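Local coordinates for protein histone-lysine N-methyltransferase, H3 lysine-9 specific SUVH6 (Arabidopsis thaliana, PDB 6A5K) that transfers methyl groups from S-adenosylmethionine to a lysine of the histone H3 tail and probably binds methylated non-CG DNA through its SRA domain, at residues A[237-242]-A[354-359]; A[76-79]-A[83-86]; A[383-388]-A[393-398]. The protein carries 1 engineered substitution. All coordinates share one frame; numbering follows the deposited sequence.

The three contacts follow one another along the chain, and none touches another. Interaction 2 belongs to the SRA domain, where a short strand leads into helix 81-87, whereas interaction 3 lies in the SET domain, where strand 385-388 runs into helix 389-394. These two are on opposite sides of the chain's centre, their nearest atoms about 26 Å apart. Interaction 1 comes between them in sequence, its nearest atoms about 13 Å from interaction 2 and about 11 Å from interaction 3. Its relation to the cofactor is one of distance: the side chain of Glu356 is about 13 Å from the bound S-adenosylmethionine, too far to touch it.

Interaction 1: A[237-242]-A[354-359]; sequences KYREGL and PLEIFK
Arg239 starts a type II beta turn that ends at Leu242, where strand 242-244 begins, and it faces Glu356 on the extended strand 355-359. Gly241 suits the third position of this turn because its positive phi is easily adopted without a side chain. What joins the two segments is one pair of side chains, which approach from opposite directions. The CG of Arg239 is anti to the backbone N (chi1 -174°), and the chain stays extended as far as NE, which carries the guanidinium group across to the strand. There it grips the carboxylate end-on with two nitrogens: NH1 donates to Glu356 OE1 at 2.8 Å, and NH2 donates to Glu356 OE2 at 2.7 Å. Both oxygens use their syn lone pairs, and the two planes are only 19° apart, the nearly flat pairing for which arginine and glutamate are well matched. Glu356 is buried, so its charge needs compensation; Arg368 NE adds a second salt bridge to OE2, and the two arginines gathered round the carboxylate would probably favour its ionised form. A leucine in place of Arg239 would probably leave OE1 without its charged mate and the turn without its polar tie to the strand. In the sheet, strand 257-259 lies between strands 242-244 and 355-359, and its Val259 touches both side chains. The arrangement is a bidentate arginine-carboxylate salt bridge, joining the turn before edge strand 242-244 to strand 355-359 of the mixed sheet, with Arg368 of the adjacent strand 365-369 as second partner.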
ATOM      1  N   LYS A 237     -21.425 -10.823 -11.694  1.00 57.94           N
ATOM      2  CA  LYS A 237     -22.690 -11.383 -11.246  1.00 62.03           C
ATOM      3  C   LYS A 237     -22.430 -12.722 -10.585  1.00 58.62           C
ATOM      4  O   LYS A 237     -22.872 -12.991  -9.471  1.00 49.80           O
ATOM      5  CB  LYS A 237     -23.661 -11.588 -12.427  1.00 69.59           C
ATOM      6  CG  LYS A 237     -23.882 -10.388 -13.357  1.00 76.07           C
ATOM      7  CD  LYS A 237     -23.965  -9.060 -12.621  1.00 77.50           C
ATOM      8  CE  LYS A 237     -23.146  -7.999 -13.334  1.00 76.36           C
ATOM      9  NZ  LYS A 237     -21.699  -8.157 -13.023  1.00 73.54           N
ATOM     10  N   TYR A 238     -21.703 -13.556 -11.318  1.00 66.04           N
ATOM     11  CA  TYR A 238     -21.540 -14.967 -11.002  1.00 72.04           C
ATOM     12  C   TYR A 238     -20.194 -15.286 -10.360  1.00 66.79           C
ATOM     13  O   TYR A 238     -19.705 -16.409 -10.487  1.00 70.28           O
ATOM     14  CB  TYR A 238     -21.699 -15.789 -12.283  1.00 78.60           C
ATOM     15  CG  TYR A 238     -20.681 -15.450 -13.360  1.00 83.66           C
ATOM     16  CD1 TYR A 238     -19.466 -16.121 -13.431  1.00 84.63           C
ATOM     17  CD2 TYR A 238     -20.935 -14.456 -14.300  1.00 87.78           C
ATOM     18  CE1 TYR A 238     -18.536 -15.821 -14.402  1.00 84.93           C
ATOM     19  CE2 TYR A 238     -20.006 -14.150 -15.282  1.00 88.75           C
ATOM     20  CZ  TYR A 238     -18.809 -14.838 -15.325  1.00 87.04           C
ATOM     21  OH  TYR A 238     -17.879 -14.541 -16.294  1.00 86.71           O
ATOM     22  N   ARG A 239     -19.608 -14.306  -9.674  1.00 61.60           N
ATOM     23  CA  ARG A 239     -18.228 -14.403  -9.191  1.00 52.42           C
ATOM     24  C   ARG A 239     -17.905 -15.733  -8.517  1.00 47.36           C
ATOM     25  O   ARG A 239     -18.518 -16.107  -7.513  1.00 45.17           O
ATOM     26  CB  ARG A 239     -17.915 -13.268  -8.221  1.00 51.82           C
ATOM     27  CG  ARG A 239     -16.450 -13.248  -7.817  1.00 48.23           C
ATOM     28  CD  ARG A 239     -16.165 -12.232  -6.747  1.00 39.54           C
ATOM     29  NE  ARG A 239     -14.758 -12.262  -6.366  1.00 32.66           N
ATOM     30  CZ  ARG A 239     -14.249 -11.598  -5.338  1.00 28.47           C
ATOM     31  NH1 ARG A 239     -15.028 -10.839  -4.579  1.00 26.08           N
ATOM     32  NH2 ARG A 239     -12.955 -11.689  -5.070  1.00 27.37           N
ATOM     33  N   GLU A 240     -16.935 -16.439  -9.090  1.00 44.96           N
ATOM     34  CA  GLU A 240     -16.544 -17.758  -8.614  1.00 44.76           C
ATOM     35  C   GLU A 240     -16.071 -17.731  -7.170  1.00 37.08           C
ATOM     36  O   GLU A 240     -15.361 -16.813  -6.754  1.00 35.65           O
ATOM     37  CB  GLU A 240     -15.444 -18.343  -9.505  1.00 51.05           C
ATOM     38  CG  GLU A 240     -15.957 -19.232 -10.631  1.00 66.61           C
ATOM     39  CD  GLU A 240     -16.151 -18.476 -11.931  1.00 77.58           C
ATOM     40  OE1 GLU A 240     -15.241 -17.710 -12.316  1.00 78.90           O
ATOM     41  OE2 GLU A 240     -17.211 -18.647 -12.568  1.00 84.34           O
ATOM     42  N   GLY A 241     -16.480 -18.740  -6.407  1.00 34.10           N
ATOM     43  CA  GLY A 241     -15.937 -18.965  -5.080  1.00 33.49           C
ATOM     44  C   GLY A 241     -16.574 -18.221  -3.920  1.00 33.32           C
ATOM     45  O   GLY A 241     -16.197 -18.440  -2.768  1.00 30.16           O
ATOM     46  N   LEU A 242     -17.535 -17.350  -4.205  1.00 33.09           N
ATOM     47  CA  LEU A 242     -18.197 -16.593  -3.144  1.00 33.09           C
ATOM     48  C   LEU A 242     -18.899 -17.526  -2.150  1.00 34.61           C
ATOM     49  O   LEU A 242     -19.779 -18.305  -2.522  1.00 37.46           O
ATOM     50  CB  LEU A 242     -19.193 -15.598  -3.738  1.00 41.36           C
ATOM     51  CG  LEU A 242     -19.851 -14.623  -2.760  1.00 43.34           C
ATOM     52  CD1 LEU A 242     -18.801 -13.808  -2.035  1.00 31.68           C
ATOM     53  CD2 LEU A 242     -20.840 -13.712  -3.482  1.00 46.55           C
ATOM     54  N   PRO A 354     -12.905  -1.605   1.105  1.00 22.31           N
ATOM     55  CA  PRO A 354     -13.683  -2.828   0.874  1.00 22.87           C
ATOM     56  C   PRO A 354     -12.834  -4.089   1.064  1.00 22.80           C
ATOM     57  O   PRO A 354     -12.140  -4.521   0.143  1.00 22.92           O
ATOM     58  CB  PRO A 354     -14.144  -2.679  -0.578  1.00 25.11           C
ATOM     59  CG  PRO A 354     -13.088  -1.847  -1.221  1.00 24.34           C
ATOM     60  CD  PRO A 354     -12.567  -0.913  -0.151  1.00 21.89           C
ATOM     61  N   LEU A 355     -12.891  -4.668   2.258  1.00 19.80           N
ATOM     62  CA  LEU A 355     -12.108  -5.862   2.561  1.00 19.29           C
ATOM     63  C   LEU A 355     -12.898  -7.139   2.311  1.00 19.23           C
ATOM     64  O   LEU A 355     -14.133  -7.145   2.344  1.00 18.94           O
ATOM     65  CB  LEU A 355     -11.627  -5.837   4.014  1.00 18.56           C
ATOM     66  CG  LEU A 355     -10.850  -4.599   4.458  1.00 17.70           C
ATOM     67  CD1 LEU A 355     -10.443  -4.722   5.917  1.00 20.08           C
ATOM     68  CD2 LEU A 355      -9.625  -4.384   3.570  1.00 16.88           C
ATOM     69  N   GLU A 356     -12.168  -8.218   2.052  1.00 15.75           N
ATOM     70  CA  GLU A 356     -12.758  -9.550   1.997  1.00 22.87           C
ATOM     71  C   GLU A 356     -11.736 -10.577   2.474  1.00 21.07           C
ATOM     72  O   GLU A 356     -10.526 -10.333   2.400  1.00 20.76           O
ATOM     73  CB  GLU A 356     -13.245  -9.877   0.580  1.00 27.54           C
ATOM     74  CG  GLU A 356     -12.171 -10.351  -0.380  1.00 30.39           C
ATOM     75  CD  GLU A 356     -12.724 -10.664  -1.767  1.00 35.46           C
ATOM     76  OE1 GLU A 356     -13.933 -10.436  -2.000  1.00 34.41           O
ATOM     77  OE2 GLU A 356     -11.951 -11.143  -2.624  1.00 29.03           O
ATOM     78  N   ILE A 357     -12.214 -11.702   3.006  1.00 20.17           N
ATOM     79  CA  ILE A 357     -11.309 -12.803   3.302  1.00 15.39           C
ATOM     80  C   ILE A 357     -11.395 -13.838   2.190  1.00 18.80           C
ATOM     81  O   ILE A 357     -12.417 -13.960   1.499  1.00 18.86           O
ATOM     82  CB  ILE A 357     -11.589 -13.470   4.672  1.00 16.68           C
ATOM     83  CG1 ILE A 357     -12.931 -14.214   4.679  1.00 18.09           C
ATOM     84  CG2 ILE A 357     -11.514 -12.437   5.796  1.00 15.07           C
ATOM     85  CD1 ILE A 357     -13.124 -15.085   5.914  1.00 19.28           C
ATOM     86  N   PHE A 358     -10.304 -14.570   2.001  1.00 15.70           N
ATOM     87  CA  PHE A 358     -10.237 -15.510   0.898  1.00 17.04           C
ATOM     88  C   PHE A 358      -9.344 -16.688   1.249  1.00 21.72           C
ATOM     89  O   PHE A 358      -8.484 -16.587   2.122  1.00 15.47           O
ATOM     90  CB  PHE A 358      -9.725 -14.817  -0.372  1.00 16.57           C
ATOM     91  CG  PHE A 358      -8.258 -14.484  -0.331  1.00 16.11           C
ATOM     92  CD1 PHE A 358      -7.800 -13.382   0.379  1.00 16.21           C
ATOM     93  CD2 PHE A 358      -7.336 -15.277  -1.002  1.00 18.53           C
ATOM     94  CE1 PHE A 358      -6.442 -13.077   0.419  1.00 15.15           C
ATOM     95  CE2 PHE A 358      -5.987 -14.981  -0.965  1.00 17.89           C
ATOM     96  CZ  PHE A 358      -5.538 -13.879  -0.245  1.00 12.10           C
ATOM     97  N   LYS A 359      -9.539 -17.802   0.556  1.00 19.36           N
ATOM     98  CA  LYS A 359      -8.740 -18.985   0.839  1.00 19.14           C
ATOM     99  C   LYS A 359      -7.440 -19.021   0.033  1.00 20.34           C
ATOM    100  O   LYS A 359      -7.443 -18.862  -1.193  1.00 18.36           O
ATOM    101  CB  LYS A 359      -9.550 -20.254   0.564  1.00 20.11           C
ATOM    102  CG  LYS A 359      -8.937 -21.511   1.161  1.00 20.62           C
ATOM    103  CD  LYS A 359      -8.850 -21.408   2.671  1.00 20.83           C
ATOM    104  CE  LYS A 359      -9.090 -22.754   3.341  1.00 27.56           C
ATOM    105  NZ  LYS A 359      -8.243 -23.844   2.779  1.00 31.69           N
TER

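Interaction 2: A[76-79]-A[83-86]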
ATOM      1  N   ASP A  76       2.132  -4.099 -10.210  1.00 11.47           N
ATOM      2  CA  ASP A  76       2.704  -3.070  -9.335  1.00 14.01           C
ATOM      3  C   ASP A  76       2.124  -1.697  -9.669  1.00 15.39           C
ATOM      4  O   ASP A  76       1.877  -1.383 -10.835  1.00 12.20           O
ATOM      5  CB  ASP A  76       4.230  -3.012  -9.451  1.00 14.57           C
ATOM      6  CG  ASP A  76       4.933  -4.111  -8.658  1.00 19.55           C
ATOM      7  OD1 ASP A  76       4.263  -4.846  -7.896  1.00 20.65           O
ATOM      8  OD2 ASP A  76       6.171  -4.233  -8.797  1.00 15.95           O
ATOM      9  N   GLU A  77       1.915  -0.879  -8.644  1.00 12.02           N
ATOM     10  CA  GLU A  77       1.327   0.439  -8.848  1.00 13.65           C
ATOM     11  C   GLU A  77       2.231   1.546  -8.334  1.00 15.99           C
ATOM     12  O   GLU A  77       3.060   1.327  -7.443  1.00 12.52           O
ATOM     13  CB  GLU A  77      -0.049   0.522  -8.177  1.00 11.63           C
ATOM     14  CG  GLU A  77      -1.036  -0.500  -8.745  1.00 15.52           C
ATOM     15  CD  GLU A  77      -2.485  -0.134  -8.493  1.00 17.31           C
ATOM     16  OE1 GLU A  77      -2.731   0.825  -7.732  1.00 17.13           O
ATOM     17  OE2 GLU A  77      -3.376  -0.800  -9.074  1.00 18.40           O
ATOM     18  N   PHE A  78       2.052   2.727  -8.916  1.00 13.43           N
ATOM     19  CA  PHE A  78       2.868   3.900  -8.654  1.00 11.95           C
ATOM     20  C   PHE A  78       1.956   5.124  -8.595  1.00 13.33           C
ATOM     21  O   PHE A  78       0.997   5.224  -9.366  1.00 17.12           O
ATOM     22  CB  PHE A  78       3.927   4.072  -9.745  1.00 12.07           C
ATOM     23  CG  PHE A  78       4.623   2.791 -10.109  1.00 11.99           C
ATOM     24  CD1 PHE A  78       4.153   2.002 -11.155  1.00 12.41           C
ATOM     25  CD2 PHE A  78       5.720   2.353  -9.381  1.00 11.19           C
ATOM     26  CE1 PHE A  78       4.776   0.808 -11.474  1.00 14.00           C
ATOM     27  CE2 PHE A  78       6.356   1.159  -9.701  1.00 11.08           C
ATOM     28  CZ  PHE A  78       5.880   0.388 -10.751  1.00 11.11           C
ATOM     29  N   GLN A  79       2.233   6.040  -7.676  1.00 12.41           N
ATOM     30  CA  GLN A  79       1.467   7.282  -7.603  1.00 13.14           C
ATOM     31  C   GLN A  79       2.016   8.316  -8.581  1.00 18.64           C
ATOM     32  O   GLN A  79       1.263   8.993  -9.292  1.00 15.04           O
ATOM     33  CB  GLN A  79       1.488   7.860  -6.188  1.00 14.50           C
ATOM     34  CG  GLN A  79       0.630   9.119  -6.046  1.00 21.30           C
ATOM     35  CD  GLN A  79       0.734   9.747  -4.673  1.00 20.45           C
ATOM     36  OE1 GLN A  79       1.111   9.087  -3.707  1.00 17.65           O
ATOM     37  NE2 GLN A  79       0.404  11.031  -4.579  1.00 17.16           N
ATOM     38  N   GLU A  83       8.364   7.876 -10.017  1.00 13.44           N
ATOM     39  CA  GLU A  83       8.712   6.565  -9.468  1.00 12.80           C
ATOM     40  C   GLU A  83       9.240   5.657 -10.578  1.00 12.71           C
ATOM     41  O   GLU A  83      10.129   4.841 -10.353  1.00 12.62           O
ATOM     42  CB  GLU A  83       7.508   5.917  -8.778  1.00 14.43           C
ATOM     43  CG  GLU A  83       7.001   6.661  -7.543  1.00 14.74           C
ATOM     44  CD  GLU A  83       5.769   5.998  -6.930  1.00 18.14           C
ATOM     45  OE1 GLU A  83       5.829   4.793  -6.601  1.00 18.58           O
ATOM     46  OE2 GLU A  83       4.734   6.678  -6.779  1.00 20.80           O
ATOM     47  N   LEU A  84       8.692   5.814 -11.781  1.00 13.03           N
ATOM     48  CA  LEU A  84       9.130   5.026 -12.932  1.00 15.66           C
ATOM     49  C   LEU A  84      10.579   5.348 -13.286  1.00 13.72           C
ATOM     50  O   LEU A  84      11.343   4.465 -13.696  1.00 13.99           O
ATOM     51  CB  LEU A  84       8.219   5.276 -14.136  1.00 13.24           C
ATOM     52  CG  LEU A  84       6.723   5.051 -13.907  1.00 15.04           C
ATOM     53  CD1 LEU A  84       5.939   5.354 -15.188  1.00 16.88           C
ATOM     54  CD2 LEU A  84       6.451   3.637 -13.415  1.00 12.32           C
ATOM     55  N   ASN A  85      10.963   6.612 -13.122  1.00 14.15           N
ATOM     56  CA  ASN A  85      12.345   7.007 -13.396  1.00 16.33           C
ATOM     57  C   ASN A  85      13.288   6.543 -12.293  1.00 14.92           C
ATOM     58  O   ASN A  85      14.417   6.122 -12.557  1.00 15.41           O
ATOM     59  CB  ASN A  85      12.459   8.521 -13.572  1.00 21.39           C
ATOM     60  CG  ASN A  85      13.876   8.966 -13.918  1.00 37.33           C
ATOM     61  OD1 ASN A  85      14.423   8.605 -14.964  1.00 38.96           O
ATOM     62  ND2 ASN A  85      14.474   9.758 -13.039  1.00 48.54           N
ATOM     63  N   ILE A  86      12.822   6.616 -11.054  1.00 14.89           N
ATOM     64  CA  ILE A  86      13.645   6.199  -9.922  1.00 17.21           C
ATOM     65  C   ILE A  86      14.048   4.726 -10.039  1.00 16.67           C
ATOM     66  O   ILE A  86      15.181   4.350  -9.714  1.00 15.69           O
ATOM     67  CB  ILE A  86      12.913   6.456  -8.591  1.00 20.14           C
ATOM     68  CG1 ILE A  86      12.828   7.961  -8.345  1.00 17.57           C
ATOM     69  CG2 ILE A  86      13.637   5.781  -7.434  1.00 24.86           C
ATOM     70  CD1 ILE A  86      11.826   8.365  -7.286  1.00 17.14           C
TER
HETATM   71  O   HOH W   1       4.412   2.775  -5.423  1.00 12.73           O
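Glu83, on helix 81-87 of the SRA domain, reaches back to Phe78 and Gln79 at the end of strand 77-78, across the short connection between strand and helix. Its CG is anti to the carbonyl carbon (chi1 -65°) and the chain beyond is extended, which carries the carboxylate back to the strand that precedes the helix. At the root, Glu83 CB packs 4.0 Å from Phe78 CD2; farther out, CD lies 3.9 Å from Phe78 CB. The two oxygens then part company. Glu83 OE1 sits in the plane of the Phe78 ring at its edge, 3.7 Å from CD2, where the aromatic hydrogens favour an oxygen. It also accepts a hydrogen bond of 2.7 Å from a water, which in turn donates to the backbone oxygen Glu77 O at 2.8 Å, giving a water-mediated tie between helix and strand. Glu83 OE2 takes the backbone N-H of Gln79, with N to OE2 at 2.7 Å; the bond is bent (133°), and the nitrogen comes from above the carboxylate plane. Tyr80 N gives OE2 another hydrogen bond, and His18 of helix 5-29 adds a weak one. Glutamate suits this buried place because one carboxylate can serve both the backbone N-H groups entering the helix and the water. Leucine and phenylalanine make up the apolar half. The Leu84 side chain crosses that of Phe78 at about a right angle, and its methyl CD2 lies over one ring face as a CH-pi contact, displaced toward the rim and 3.6 Å from Phe78 CD1.

Interaction 3: A[383-388]-A[393-398]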
ATOM      1  N   VAL A 383      -9.016  -6.414  16.519  1.00 12.98           N
ATOM      2  CA  VAL A 383     -10.018  -6.401  17.581  1.00 18.26           C
ATOM      3  C   VAL A 383     -10.196  -7.789  18.186  1.00 19.89           C
ATOM      4  O   VAL A 383     -10.236  -8.788  17.466  1.00 18.78           O
ATOM      5  CB  VAL A 383     -11.375  -5.875  17.058  1.00 20.38           C
ATOM      6  CG1 VAL A 383     -12.468  -6.035  18.112  1.00 21.47           C
ATOM      7  CG2 VAL A 383     -11.249  -4.417  16.641  1.00 19.95           C
ATOM      8  N   GLY A 384     -10.299  -7.836  19.513  1.00 17.84           N
ATOM      9  CA  GLY A 384     -10.530  -9.070  20.240  1.00 18.72           C
ATOM     10  C   GLY A 384     -10.698  -8.754  21.716  1.00 20.52           C
ATOM     11  O   GLY A 384     -11.009  -7.618  22.073  1.00 22.00           O
ATOM     12  N   GLU A 385     -10.486  -9.744  22.576  1.00 18.75           N
ATOM     13  CA  GLU A 385     -10.556  -9.519  24.019  1.00 19.04           C
ATOM     14  C   GLU A 385      -9.179  -9.140  24.553  1.00 19.93           C
ATOM     15  O   GLU A 385      -8.211  -9.862  24.319  1.00 17.86           O
ATOM     16  CB  GLU A 385     -11.061 -10.760  24.762  1.00 22.85           C
ATOM     17  CG  GLU A 385     -12.135 -11.568  24.054  1.00 32.41           C
ATOM     18  CD  GLU A 385     -12.538 -12.809  24.849  1.00 37.54           C
ATOM     19  OE1 GLU A 385     -12.684 -12.708  26.088  1.00 41.87           O
ATOM     20  OE2 GLU A 385     -12.698 -13.887  24.238  1.00 33.69           O
ATOM     21  N   LEU A 386      -9.093  -8.014  25.260  1.00 18.14           N
ATOM     22  CA  LEU A 386      -7.862  -7.624  25.950  1.00 20.31           C
ATOM     23  C   LEU A 386      -7.621  -8.523  27.155  1.00 20.08           C
ATOM     24  O   LEU A 386      -8.485  -8.644  28.021  1.00 18.92           O
ATOM     25  CB  LEU A 386      -7.921  -6.164  26.421  1.00 18.04           C
ATOM     26  CG  LEU A 386      -7.402  -5.025  25.541  1.00 29.79           C
ATOM     27  CD1 LEU A 386      -6.044  -5.374  24.947  1.00 25.11           C
ATOM     28  CD2 LEU A 386      -8.405  -4.647  24.457  1.00 34.67           C
ATOM     29  N   LEU A 387      -6.443  -9.131  27.222  1.00 17.77           N
ATOM     30  CA  LEU A 387      -6.097 -10.030  28.325  1.00 18.34           C
ATOM     31  C   LEU A 387      -4.690  -9.758  28.837  1.00 18.01           C
ATOM     32  O   LEU A 387      -3.812  -9.402  28.062  1.00 17.34           O
ATOM     33  CB  LEU A 387      -6.186 -11.495  27.880  1.00 18.73           C
ATOM     34  CG  LEU A 387      -7.514 -12.092  27.410  1.00 22.70           C
ATOM     35  CD1 LEU A 387      -7.304 -13.530  26.962  1.00 19.79           C
ATOM     36  CD2 LEU A 387      -8.575 -12.014  28.512  1.00 22.78           C
ATOM     37  N   GLU A 388      -4.472  -9.934  30.137  1.00 18.62           N
ATOM     38  CA  GLU A 388      -3.112 -10.075  30.651  1.00 19.16           C
ATOM     39  C   GLU A 388      -2.442 -11.219  29.902  1.00 21.82           C
ATOM     40  O   GLU A 388      -3.101 -12.216  29.594  1.00 18.97           O
ATOM     41  CB  GLU A 388      -3.102 -10.369  32.157  1.00 21.79           C
ATOM     42  CG  GLU A 388      -3.845  -9.362  33.009  1.00 30.46           C
ATOM     43  CD  GLU A 388      -3.871  -9.755  34.476  1.00 39.10           C
ATOM     44  OE1 GLU A 388      -3.465  -8.929  35.319  1.00 42.56           O
ATOM     45  OE2 GLU A 388      -4.294 -10.890  34.786  1.00 43.47           O
ATOM     46  N   GLU A 393      -2.196 -16.832  27.806  1.00 23.17           N
ATOM     47  CA  GLU A 393      -1.389 -18.042  27.720  1.00 28.09           C
ATOM     48  C   GLU A 393      -2.122 -19.229  28.344  1.00 29.28           C
ATOM     49  O   GLU A 393      -2.151 -20.316  27.764  1.00 27.10           O
ATOM     50  CB  GLU A 393      -0.027 -17.846  28.392  1.00 28.40           C
ATOM     51  CG  GLU A 393       0.941 -19.001  28.145  1.00 38.29           C
ATOM     52  CD  GLU A 393       2.206 -18.909  28.984  1.00 50.89           C
ATOM     53  OE1 GLU A 393       3.029 -19.847  28.919  1.00 58.53           O
ATOM     54  OE2 GLU A 393       2.380 -17.901  29.704  1.00 50.31           O
ATOM     55  N   ARG A 394      -2.724 -19.010  29.513  1.00 24.75           N
ATOM     56  CA  ARG A 394      -3.469 -20.061  30.216  1.00 28.21           C
ATOM     57  C   ARG A 394      -4.603 -20.684  29.421  1.00 27.74           C
ATOM     58  O   ARG A 394      -4.911 -21.871  29.581  1.00 28.36           O
ATOM     59  CB  ARG A 394      -4.072 -19.517  31.508  1.00 33.16           C
ATOM     60  CG  ARG A 394      -3.192 -19.604  32.716  1.00 44.57           C
ATOM     61  CD  ARG A 394      -3.975 -19.122  33.922  1.00 48.73           C
ATOM     62  NE  ARG A 394      -3.405 -19.599  35.173  1.00 51.43           N
ATOM     63  CZ  ARG A 394      -2.602 -18.868  35.934  1.00 48.15           C
ATOM     64  NH1 ARG A 394      -2.122 -19.366  37.066  1.00 42.77           N
ATOM     65  NH2 ARG A 394      -2.279 -17.635  35.550  1.00 43.02           N
ATOM     66  N   ARG A 395      -5.253 -19.873  28.597  1.00 28.05           N
ATOM     67  CA  ARG A 395      -6.471 -20.307  27.929  1.00 28.48           C
ATOM     68  C   ARG A 395      -6.177 -21.288  26.809  1.00 27.12           C
ATOM     69  O   ARG A 395      -5.103 -21.264  26.214  1.00 28.67           O
ATOM     70  CB  ARG A 395      -7.248 -19.098  27.406  1.00 23.83           C
ATOM     71  CG  ARG A 395      -8.016 -18.409  28.519  1.00 29.22           C
ATOM     72  CD  ARG A 395      -8.601 -17.074  28.109  1.00 34.72           C
ATOM     73  NE  ARG A 395      -9.106 -16.365  29.284  1.00 38.09           N
ATOM     74  CZ  ARG A 395     -10.058 -15.439  29.245  1.00 41.37           C
ATOM     75  NH1 ARG A 395     -10.616 -15.106  28.084  1.00 36.08           N
ATOM     76  NH2 ARG A 395     -10.453 -14.845  30.365  1.00 44.67           N
ATOM     77  N   ILE A 396      -7.142 -22.156  26.542  1.00 26.53           N
ATOM     78  CA  ILE A 396      -6.983 -23.206  25.551  1.00 27.41           C
ATOM     79  C   ILE A 396      -7.524 -22.789  24.188  1.00 27.46           C
ATOM     80  O   ILE A 396      -8.567 -22.138  24.096  1.00 26.51           O
ATOM     81  CB  ILE A 396      -7.691 -24.506  26.011  1.00 33.69           C
ATOM     82  CG1 ILE A 396      -6.940 -25.133  27.187  1.00 40.53           C
ATOM     83  CG2 ILE A 396      -7.801 -25.512  24.871  1.00 30.72           C
ATOM     84  CD1 ILE A 396      -7.486 -24.753  28.543  1.00 44.81           C
ATOM     85  N   GLY A 397      -6.798 -23.154  23.134  1.00 26.92           N
ATOM     86  CA  GLY A 397      -7.320 -23.087  21.783  1.00 26.89           C
ATOM     87  C   GLY A 397      -7.227 -21.739  21.100  1.00 26.02           C
ATOM     88  O   GLY A 397      -7.868 -21.522  20.073  1.00 25.28           O
ATOM     89  N   ASN A 398      -6.423 -20.832  21.645  1.00 24.13           N
ATOM     90  CA  ASN A 398      -6.402 -19.469  21.121  1.00 22.74           C
ATOM     91  C   ASN A 398      -5.068 -19.027  20.529  1.00 23.31           C
ATOM     92  O   ASN A 398      -4.932 -17.879  20.095  1.00 20.84           O
ATOM     93  CB  ASN A 398      -6.816 -18.481  22.221  1.00 22.05           C
ATOM     94  CG  ASN A 398      -5.822 -18.431  23.371  1.00 24.50           C
ATOM     95  OD1 ASN A 398      -4.910 -19.253  23.455  1.00 25.70           O
ATOM     96  ND2 ASN A 398      -6.000 -17.466  24.268  1.00 22.90           N
TER
HETATM   97  O   HOH W   2     -10.118 -15.553  25.498  1.00 37.80           O
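Arg395 NH1 donates a hydrogen bond of 2.7 Å to a water, and it has the carboxylate of Glu385 beside it. That water lies at the edge of the guanidinium, in its plane, and passes a second bond on to Glu385 OE2, weak at 3.3 Å. The direct link is looser still: Glu385 OE1 also stands in the guanidinium plane, but at 3.7 Å from NH1 it makes a long salt bridge rather than a hydrogen bond. With the carboxylate and guanidinium planes 60° apart, the two groups do not form the flat paired grip open to these residue types, and the water carries part of the link. Arg395 has its stronger polar partner in Glu391, which receives NE in a salt bridge, while Glu385 OE2 has a long, weak ion pair with Lys446. Within the SET domain this is the junction where strand 385-388, at the border of a three-stranded antiparallel sheet, passes directly into helix 389-394. Glu388 takes the N-cap position of that helix, and Arg395 is the first residue to leave the helical path. Here the CG of Arg395 is anti to the carbonyl carbon (chi1 -78°), and the chain runs extended to NE, bringing the group back over the strand. Leu387 follows Glu385 by two residues and also points its CB toward the returning chain. Its isobutyl end packs along the arginine, with CD1 3.9 Å from Arg395 CD. The other methyl, Leu387 CD2, rests against one guanidinium face, 3.7 Å from Arg395 NH1. A leucine suits this spot because its two methyls can meet both the aliphatic stem and the flat face of the arginine.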